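Local coordinates for protein fructokinase (Xylella fastidiosa Temecula1, PDB 3LJS) that probably phosphorylates fructose using ATP, as a fructokinase of the PfkB family of ribokinase-like carbohydrate kinases, at residues P110-A113 with D114-F117; S139-D142 with A143-E147; R154-A158 with A159-V163; P317-S320 with E321-L325. All blocks are in the same frame, centred on the assembly; numbering follows the deposited sequence.

Contact 1 (P110-A113 with D114-F117); sequences PPAA and DLLF
The carbonyl O of Ala-113 accepts from Leu-116 N at 3.0 Å, the shorter of two backbone bonds that wind 112-116 into a compact bend. The other runs from Leu-115 N to Ala-112 O at 3.2 Å with a less straight N-H...O angle of 140°. Because each bond links residues three apart, and phi/psi of Ala-113, Asp-114 and Leu-115 are all right-handed helical, the pair makes two overlapping beta turns of type I character. They sit in the loop that leaves strand 103-108, part of the four-stranded sheet; in ribokinase-like enzymes such a sheet generally forms the lid. Pro-111 packs there on Pro-111 of the second subunit. Leu-115 folds back over the start of the bend: its CD2 lies 3.5 Å from Pro-110 O and 3.9 Å from Ala-112 CB. That Ala-112 methyl is also approached by Asp-114 OD1 at 3.8 Å, while Asp-114 OD2 forms a salt bridge with Arg-109. The ring of Phe-117 meets those of Phe-10, His-121 and Phe-122 edge-to-face.

Contact 2 (S139-D142 with A143-E147); sequences SMTD and ADIAE
Asp-142 is the N-cap of helix 143-158, and its side chain bends round to receive Ile-145 N, three residues on. With chi1 at 84°, CG lies between the backbone N and the carbonyl carbon, which turns the carboxylate over the first helical turn. CB only carries the group past the next peptide. One atom further, CG rests 3.8 Å from the CG2 methyl of Ile-145, and OD1 passes the same methyl more loosely; the two side chains cross at about a right angle. OD2 is the capping atom: it accepts from Ile-145 N at 2.8 Å, with an N-H...O angle of 164°, on the syn side and 22° out of the carboxylate plane. Asp-144 N is just as near OD2, but its N-H points badly for a bond. The backbone joins in, since Asp-142 O takes Ala-146 N at 3.0 Å as the first regular helical bond. Thr-141, whose side chain is about 7 Å from that of the ATP-binding Arg-170, and Ser-139 belong to the loop leading in from strand 130-136. Ser-139 O receives Thr-149 OG1, and it also faces Ile-145, whose CG1 lies 3.3 Å from that oxygen.

Contact 3 (R154-A158 with A159-V163); sequences RRAQA and AGAIV
Arg-155 O takes Ala-159 N at 2.9 Å, the last ordinary i to i+4 bond of helix 143-158, while the Arg-155 side chain points away from 159-163 and its NH2 pairs with Glu-151. Ala-156 does most of the work that follows. Its O accepts Ala-161 N at 2.9 Å with an N-H...O angle of 157°, and Ala-159 N adds a weak second bond. Its methyl faces the returning chain, with CB 4.0 Å from Val-163 CG2 and 4.2 Å from Ala-161 CB. At Gln-157 the O receives Gly-160 N at 3.1 Å, and the backbone N looks onto the same Val-163 methyl. That methyl lies anti to Val-163's own carbonyl carbon (chi1 178° for CG1), a rotation that turns it back over the helix end. Ala-158 closes the helix, and the chain reverses beyond Ala-159.

The two bonds, Ala-161 to Ala-156 and Gly-160 to Gln-157, together with the positive phi of Gly-160 (86°), define a Schellman motif. It ends the helix of the beta-alpha-beta unit 130-136, 143-158, 162-166 and turns the chain into the next parallel strand. The carbonyls of Arg-155, Ala-156 and Gln-157 thus each find a backbone N-H at the helix end, and glycine, having no beta carbon to press on the preceding carbonyl, suits the reversal.

Contact 4 (P317-S320 with E321-L325); sequences PMLS and EVLSL
Met-318 N, at the N-cap of helix 319-328, gives its hydrogen to Glu-321 OE1 at 3.0 Å, and the bond is almost straight (174°). OE1 uses its anti lone pair, the one turned away from OE2. A carboxylate three residues beyond the N-cap that accepts the N-cap N-H is one side of a capping box; Met-318 (present as selenomethionine) offers no bond in return, so the box is only half formed. Glu-321 reaches back because CG lies anti to its carbonyl carbon (chi1 -59°) and the chain then runs extended. The bent Met-318 side chain folds over the carboxylate, with CE 3.8 Å from Glu-321 CD.

Alongside this polar link comes an apolar one. Pro-317, just before the cap, puts CG 3.7 Å from Val-322 CG2, the residue pairing of a hydrophobic staple. Further along the helix, Leu-319 CG packs on Leu-323 CD1 at 3.8 Å, one turn apart. Ser-320 O is gripped twice, by Ser-324 N at 2.9 Å and by Ser-324 OG at 2.8 Å, and these donors arrive from opposite faces of the carbonyl plane. Regular backbone bonds, Val-322 N to Met-318 O and Leu-323 N to Leu-319 O, hold the turn that carries these groups.

Pro-317 rests on Leu-305, and Leu-319 and Val-322 both meet Phe-298, all on helix 289-305. Val-322 also touches Ala-301 of that helix and Leu-49 of helix 38-49, while Met-318 lies on Arg-48, so that this last helix of the chain, entered from strand 313-315, packs against both.

Along the chain the four contacts, all local bends or helix ends, follow in series. The centres of contacts 1 and 2 are about 10 Å apart and they touch, Ile-145 CD1 lying 3.7 Å from Asp-114 O, so the loop after strand 103-108 packs on the start of helix 143-158. Contacts 2 and 3, centres about 19 Å apart and joined by the Glu-147 to Arg-154 salt bridge, bound this helix of the 130-136, 143-158, 162-166 crossover, with contact 1 against its N-terminal end. Contact 4 starts the last helix, 319-328, remote from them: its centre is about 36 Å from those of contacts 1 and 2, across the chain's centre, and about 30 Å from contact 3.

Contact 1 (P110-A113 with D114-F117)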
loop_
_atom_site.group_PDB
_atom_site.type_symbol
_atom_site.label_atom_id
_atom_site.label_comp_id
_atom_site.label_asym_id
_atom_site.label_seq_id
_atom_site.Cartn_x
_atom_site.Cartn_y
_atom_site.Cartn_z
ATOM N N PRO B 110 -4.348 -0.174 8.586
ATOM C CA PRO B 110 -5.449 -0.430 9.524
ATOM C C PRO B 110 -5.786 -1.904 9.255
ATOM O O PRO B 110 -6.017 -2.670 10.189
ATOM C CB PRO B 110 -6.531 0.539 9.059
ATOM C CG PRO B 110 -5.717 1.721 8.579
ATOM C CD PRO B 110 -4.575 1.062 7.809
ATOM N N PRO B 111 -5.818 -2.308 7.959
ATOM C CA PRO B 111 -6.093 -3.690 7.542
ATOM C C PRO B 111 -4.788 -4.237 6.943
ATOM O O PRO B 111 -4.120 -3.547 6.169
ATOM C CB PRO B 111 -7.172 -3.521 6.490
ATOM C CG PRO B 111 -6.704 -2.317 5.765
ATOM C CD PRO B 111 -6.177 -1.386 6.863
ATOM N N ALA B 112 -4.413 -5.455 7.319
ATOM C CA ALA B 112 -3.194 -6.074 6.811
ATOM C C ALA B 112 -3.137 -7.545 7.213
ATOM O O ALA B 112 -3.775 -7.965 8.179
ATOM C CB ALA B 112 -1.963 -5.334 7.339
ATOM N N ALA B 113 -2.356 -8.321 6.475
ATOM C CA ALA B 113 -2.236 -9.745 6.737
ATOM C C ALA B 113 -1.808 -10.109 8.157
ATOM O O ALA B 113 -2.404 -10.994 8.777
ATOM C CB ALA B 113 -1.273 -10.368 5.734
ATOM N N ASP B 114 -0.786 -9.432 8.678
ATOM C CA ASP B 114 -0.280 -9.758 10.013
ATOM C C ASP B 114 -1.314 -9.602 11.129
ATOM O O ASP B 114 -1.207 -10.244 12.178
ATOM C CB ASP B 114 0.976 -8.929 10.340
ATOM C CG ASP B 114 0.656 -7.496 10.714
ATOM O OD1 ASP B 114 0.543 -6.635 9.810
ATOM O OD2 ASP B 114 0.515 -7.226 11.925
ATOM N N LEU B 115 -2.316 -8.758 10.897
ATOM C CA LEU B 115 -3.375 -8.521 11.881
ATOM C C LEU B 115 -4.381 -9.670 11.978
ATOM O O LEU B 115 -5.185 -9.716 12.907
ATOM C CB LEU B 115 -4.151 -7.249 11.526
ATOM C CG LEU B 115 -3.809 -5.870 12.098
ATOM C CD1 LEU B 115 -2.699 -5.950 13.114
ATOM C CD2 LEU B 115 -3.452 -4.948 10.957
ATOM N N LEU B 116 -4.334 -10.594 11.024
ATOM C CA LEU B 116 -5.287 -11.701 10.993
ATOM C C LEU B 116 -4.835 -13.001 11.646
ATOM O O LEU B 116 -5.539 -14.010 11.583
ATOM C CB LEU B 116 -5.710 -11.962 9.543
ATOM C CG LEU B 116 -6.940 -11.226 8.982
ATOM C CD1 LEU B 116 -7.244 -9.962 9.751
ATOM C CD2 LEU B 116 -6.700 -10.930 7.512
ATOM N N PHE B 117 -3.663 -12.988 12.272
ATOM C CA PHE B 117 -3.172 -14.182 12.952
ATOM C C PHE B 117 -4.110 -14.414 14.141
ATOM O O PHE B 117 -4.432 -13.481 14.870
ATOM C CB PHE B 117 -1.744 -13.954 13.461
ATOM C CG PHE B 117 -1.067 -15.202 13.963
ATOM C CD1 PHE B 117 -0.129 -15.865 13.174
ATOM C CD2 PHE B 117 -1.361 -15.715 15.226
ATOM C CE1 PHE B 117 0.511 -17.021 13.636
ATOM C CE2 PHE B 117 -0.729 -16.870 15.697
ATOM C CZ PHE B 117 0.210 -17.523 14.900
#

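Contact 2 (S139-D142 with A143-E147)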
loop_
_atom_site.group_PDB
_atom_site.type_symbol
_atom_site.label_atom_id
_atom_site.label_comp_id
_atom_site.label_asym_id
_atom_site.label_seq_id
_atom_site.Cartn_x
_atom_site.Cartn_y
_atom_site.Cartn_z
ATOM N N SER B 139 1.432 -5.560 17.537
ATOM C CA SER B 139 0.481 -6.658 17.388
ATOM C C SER B 139 -0.618 -6.529 18.449
ATOM O O SER B 139 -1.231 -7.518 18.854
ATOM C CB SER B 139 1.188 -8.015 17.511
ATOM O OG SER B 139 1.787 -8.178 18.783
HETATM N N MSE B 140 -0.861 -5.297 18.891
HETATM C CA MSE B 140 -1.897 -5.011 19.883
HETATM C C MSE B 140 -2.758 -3.832 19.424
HETATM O O MSE B 140 -3.546 -3.291 20.201
HETATM C CB MSE B 140 -1.267 -4.649 21.234
HETATM C CG MSE B 140 -0.462 -5.759 21.887
HETATM SE SE MSE B 140 0.400 -5.164 23.536
HETATM C CE MSE B 140 1.379 -6.801 23.906
ATOM N N THR B 141 -2.609 -3.442 18.160
ATOM C CA THR B 141 -3.334 -2.294 17.618
ATOM C C THR B 141 -4.858 -2.425 17.498
ATOM O O THR B 141 -5.549 -1.430 17.290
ATOM C CB THR B 141 -2.725 -1.870 16.264
ATOM O OG1 THR B 141 -2.606 -3.010 15.410
ATOM C CG2 THR B 141 -1.346 -1.271 16.483
ATOM N N ASP B 142 -5.377 -3.646 17.605
ATOM C CA ASP B 142 -6.822 -3.861 17.589
ATOM C C ASP B 142 -7.105 -4.957 18.615
ATOM O O ASP B 142 -6.199 -5.711 18.984
ATOM C CB ASP B 142 -7.340 -4.202 16.171
ATOM C CG ASP B 142 -7.210 -5.670 15.804
ATOM O OD1 ASP B 142 -7.114 -5.949 14.589
ATOM O OD2 ASP B 142 -7.229 -6.545 16.693
ATOM N N ALA B 143 -8.346 -5.029 19.090
ATOM C CA ALA B 143 -8.738 -5.995 20.114
ATOM C C ALA B 143 -8.404 -7.456 19.838
ATOM O O ALA B 143 -7.909 -8.156 20.724
ATOM C CB ALA B 143 -10.237 -5.859 20.409
ATOM N N ASP B 144 -8.683 -7.920 18.626
ATOM C CA ASP B 144 -8.428 -9.313 18.270
ATOM C C ASP B 144 -6.952 -9.708 18.279
ATOM O O ASP B 144 -6.574 -10.705 18.898
ATOM C CB ASP B 144 -9.023 -9.624 16.893
ATOM C CG ASP B 144 -10.547 -9.637 16.900
ATOM O OD1 ASP B 144 -11.137 -9.822 15.817
ATOM O OD2 ASP B 144 -11.154 -9.470 17.979
ATOM N N ILE B 145 -6.115 -8.940 17.593
ATOM C CA ILE B 145 -4.699 -9.266 17.545
ATOM C C ILE B 145 -4.054 -9.112 18.930
ATOM O O ILE B 145 -3.160 -9.877 19.296
ATOM C CB ILE B 145 -3.967 -8.403 16.483
ATOM C CG1 ILE B 145 -2.583 -8.991 16.201
ATOM C CG2 ILE B 145 -3.871 -6.958 16.946
ATOM C CD1 ILE B 145 -2.624 -10.393 15.596
ATOM N N ALA B 146 -4.522 -8.144 19.710
ATOM C CA ALA B 146 -3.987 -7.935 21.053
ATOM C C ALA B 146 -4.216 -9.168 21.925
ATOM O O ALA B 146 -3.313 -9.614 22.635
ATOM C CB ALA B 146 -4.639 -6.717 21.696
ATOM N N GLU B 147 -5.428 -9.716 21.876
ATOM C CA GLU B 147 -5.755 -10.896 22.665
ATOM C C GLU B 147 -4.889 -12.075 22.237
ATOM O O GLU B 147 -4.479 -12.885 23.066
ATOM C CB GLU B 147 -7.239 -11.256 22.516
ATOM C CG GLU B 147 -7.601 -12.617 23.116
ATOM C CD GLU B 147 -7.340 -12.710 24.617
ATOM O OE1 GLU B 147 -7.310 -13.846 25.140
ATOM O OE2 GLU B 147 -7.178 -11.658 25.277
#

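Contact 3 (R154-A158 with A159-V163)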
loop_
_atom_site.group_PDB
_atom_site.type_symbol
_atom_site.label_atom_id
_atom_site.label_comp_id
_atom_site.label_asym_id
_atom_site.label_seq_id
_atom_site.Cartn_x
_atom_site.Cartn_y
_atom_site.Cartn_z
ATOM N N ARG B 154 0.985 -15.736 27.522
ATOM C CA ARG B 154 0.560 -16.609 28.614
ATOM C C ARG B 154 0.934 -18.063 28.329
ATOM O O ARG B 154 1.327 -18.810 29.230
ATOM C CB ARG B 154 -0.956 -16.499 28.844
ATOM C CG ARG B 154 -1.397 -15.165 29.444
ATOM C CD ARG B 154 -2.900 -15.141 29.748
ATOM N NE ARG B 154 -3.711 -15.301 28.545
ATOM C CZ ARG B 154 -4.499 -14.357 28.038
ATOM N NH1 ARG B 154 -4.589 -13.173 28.633
ATOM N NH2 ARG B 154 -5.195 -14.596 26.930
ATOM N N ARG B 155 0.808 -18.459 27.069
ATOM C CA ARG B 155 1.134 -19.818 26.662
ATOM C C ARG B 155 2.651 -20.029 26.790
ATOM O O ARG B 155 3.116 -21.066 27.263
ATOM C CB ARG B 155 0.668 -20.037 25.214
ATOM C CG ARG B 155 0.603 -21.486 24.774
ATOM C CD ARG B 155 -0.234 -21.637 23.502
ATOM N NE ARG B 155 -1.635 -21.265 23.712
ATOM C CZ ARG B 155 -2.601 -21.423 22.807
ATOM N NH1 ARG B 155 -2.325 -21.946 21.617
ATOM N NH2 ARG B 155 -3.848 -21.065 23.095
ATOM N N ALA B 156 3.419 -19.027 26.378
ATOM C CA ALA B 156 4.871 -19.104 26.454
ATOM C C ALA B 156 5.316 -19.314 27.900
ATOM O O ALA B 156 6.121 -20.195 28.188
ATOM C CB ALA B 156 5.491 -17.820 25.894
ATOM N N GLN B 157 4.786 -18.501 28.805
ATOM C CA GLN B 157 5.143 -18.590 30.215
ATOM C C GLN B 157 4.843 -19.983 30.761
ATOM O O GLN B 157 5.691 -20.602 31.406
ATOM C CB GLN B 157 4.376 -17.528 31.013
ATOM C CG GLN B 157 4.730 -17.447 32.499
ATOM C CD GLN B 157 4.103 -18.563 33.316
ATOM O OE1 GLN B 157 2.933 -18.897 33.130
ATOM N NE2 GLN B 157 4.875 -19.132 34.238
ATOM N N ALA B 158 3.644 -20.479 30.481
ATOM C CA ALA B 158 3.243 -21.796 30.956
ATOM C C ALA B 158 4.086 -22.920 30.352
ATOM O O ALA B 158 4.237 -23.973 30.964
ATOM C CB ALA B 158 1.769 -22.030 30.655
ATOM N N ALA B 159 4.634 -22.690 29.160
ATOM C CA ALA B 159 5.454 -23.692 28.478
ATOM C C ALA B 159 6.936 -23.619 28.843
ATOM O O ALA B 159 7.760 -24.321 28.258
ATOM C CB ALA B 159 5.288 -23.563 26.963
ATOM N N GLY B 160 7.277 -22.755 29.793
ATOM C CA GLY B 160 8.659 -22.643 30.226
ATOM C C GLY B 160 9.538 -21.708 29.422
ATOM O O GLY B 160 10.757 -21.870 29.380
ATOM N N ALA B 161 8.929 -20.725 28.775
ATOM C CA ALA B 161 9.708 -19.779 27.996
ATOM C C ALA B 161 9.664 -18.408 28.650
ATOM O O ALA B 161 8.661 -18.026 29.263
ATOM C CB ALA B 161 9.180 -19.694 26.569
ATOM N N ILE B 162 10.775 -17.688 28.525
ATOM C CA ILE B 162 10.908 -16.342 29.055
ATOM C C ILE B 162 10.135 -15.438 28.108
ATOM O O ILE B 162 10.272 -15.555 26.891
ATOM C CB ILE B 162 12.387 -15.898 29.045
ATOM C CG1 ILE B 162 13.181 -16.710 30.072
ATOM C CG2 ILE B 162 12.486 -14.403 29.313
ATOM C CD1 ILE B 162 14.680 -16.571 29.915
ATOM N N VAL B 163 9.325 -14.541 28.652
ATOM C CA VAL B 163 8.558 -13.633 27.807
ATOM C C VAL B 163 9.231 -12.268 27.752
ATOM O O VAL B 163 9.415 -11.612 28.778
ATOM C CB VAL B 163 7.118 -13.471 28.326
ATOM C CG1 VAL B 163 6.359 -12.478 27.453
ATOM C CG2 VAL B 163 6.419 -14.827 28.322
#

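Contact 4 (P317-S320 with E321-L325)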
loop_
_atom_site.group_PDB
_atom_site.type_symbol
_atom_site.label_atom_id
_atom_site.label_comp_id
_atom_site.label_asym_id
_atom_site.label_seq_id
_atom_site.Cartn_x
_atom_site.Cartn_y
_atom_site.Cartn_z
ATOM N N PRO B 317 25.053 -8.053 12.051
ATOM C CA PRO B 317 26.399 -8.603 12.232
ATOM C C PRO B 317 26.442 -10.075 12.647
ATOM O O PRO B 317 25.516 -10.583 13.283
ATOM C CB PRO B 317 26.980 -7.697 13.306
ATOM C CG PRO B 317 25.784 -7.498 14.210
ATOM C CD PRO B 317 24.657 -7.232 13.211
HETATM N N MSE B 318 27.522 -10.752 12.272
HETATM C CA MSE B 318 27.718 -12.145 12.635
HETATM C C MSE B 318 28.396 -12.166 14.005
HETATM O O MSE B 318 28.932 -11.151 14.457
HETATM C CB MSE B 318 28.605 -12.854 11.610
HETATM C CG MSE B 318 28.019 -12.911 10.211
HETATM SE SE MSE B 318 29.195 -13.876 8.998
HETATM C CE MSE B 318 30.588 -12.543 8.838
ATOM N N LEU B 319 28.373 -13.320 14.662
ATOM C CA LEU B 319 28.972 -13.442 15.986
ATOM C C LEU B 319 30.434 -12.987 16.009
ATOM O O LEU B 319 30.838 -12.212 16.875
ATOM C CB LEU B 319 28.865 -14.886 16.484
ATOM C CG LEU B 319 29.478 -15.166 17.859
ATOM C CD1 LEU B 319 28.834 -14.263 18.905
ATOM C CD2 LEU B 319 29.278 -16.631 18.219
ATOM N N SER B 320 31.218 -13.452 15.040
ATOM C CA SER B 320 32.632 -13.094 14.970
ATOM C C SER B 320 32.856 -11.580 14.946
ATOM O O SER B 320 33.765 -11.072 15.603
ATOM C CB SER B 320 33.270 -13.727 13.731
ATOM O OG SER B 320 32.580 -13.333 12.555
ATOM N N GLU B 321 32.029 -10.868 14.186
ATOM C CA GLU B 321 32.142 -9.419 14.075
ATOM C C GLU B 321 31.780 -8.705 15.374
ATOM O O GLU B 321 32.404 -7.706 15.735
ATOM C CB GLU B 321 31.247 -8.921 12.941
ATOM C CG GLU B 321 31.600 -9.544 11.608
ATOM C CD GLU B 321 30.691 -9.089 10.491
ATOM O OE1 GLU B 321 29.458 -9.204 10.648
ATOM O OE2 GLU B 321 31.208 -8.626 9.454
ATOM N N VAL B 322 30.766 -9.210 16.069
ATOM C CA VAL B 322 30.364 -8.614 17.337
ATOM C C VAL B 322 31.458 -8.843 18.383
ATOM O O VAL B 322 31.853 -7.919 19.095
ATOM C CB VAL B 322 29.048 -9.231 17.855
ATOM C CG1 VAL B 322 28.720 -8.664 19.239
ATOM C CG2 VAL B 322 27.923 -8.946 16.874
ATOM N N LEU B 323 31.948 -10.077 18.478
ATOM C CA LEU B 323 32.993 -10.386 19.443
ATOM C C LEU B 323 34.278 -9.605 19.151
ATOM O O LEU B 323 34.973 -9.196 20.078
ATOM C CB LEU B 323 33.271 -11.897 19.467
ATOM C CG LEU B 323 32.105 -12.760 19.976
ATOM C CD1 LEU B 323 32.477 -14.240 19.919
ATOM C CD2 LEU B 323 31.760 -12.356 21.414
ATOM N N SER B 324 34.586 -9.382 17.871
ATOM C CA SER B 324 35.788 -8.633 17.513
ATOM C C SER B 324 35.670 -7.195 17.984
ATOM O O SER B 324 36.647 -6.616 18.463
ATOM C CB SER B 324 36.025 -8.641 15.996
ATOM O OG SER B 324 36.343 -9.941 15.543
ATOM N N LEU B 325 34.483 -6.613 17.835
ATOM C CA LEU B 325 34.272 -5.233 18.270
ATOM C C LEU B 325 34.478 -5.116 19.773
ATOM O O LEU B 325 35.142 -4.195 20.254
ATOM C CB LEU B 325 32.859 -4.753 17.916
ATOM C CG LEU B 325 32.472 -3.403 18.533
ATOM C CD1 LEU B 325 33.443 -2.321 18.074
ATOM C CD2 LEU B 325 31.043 -3.042 18.140
#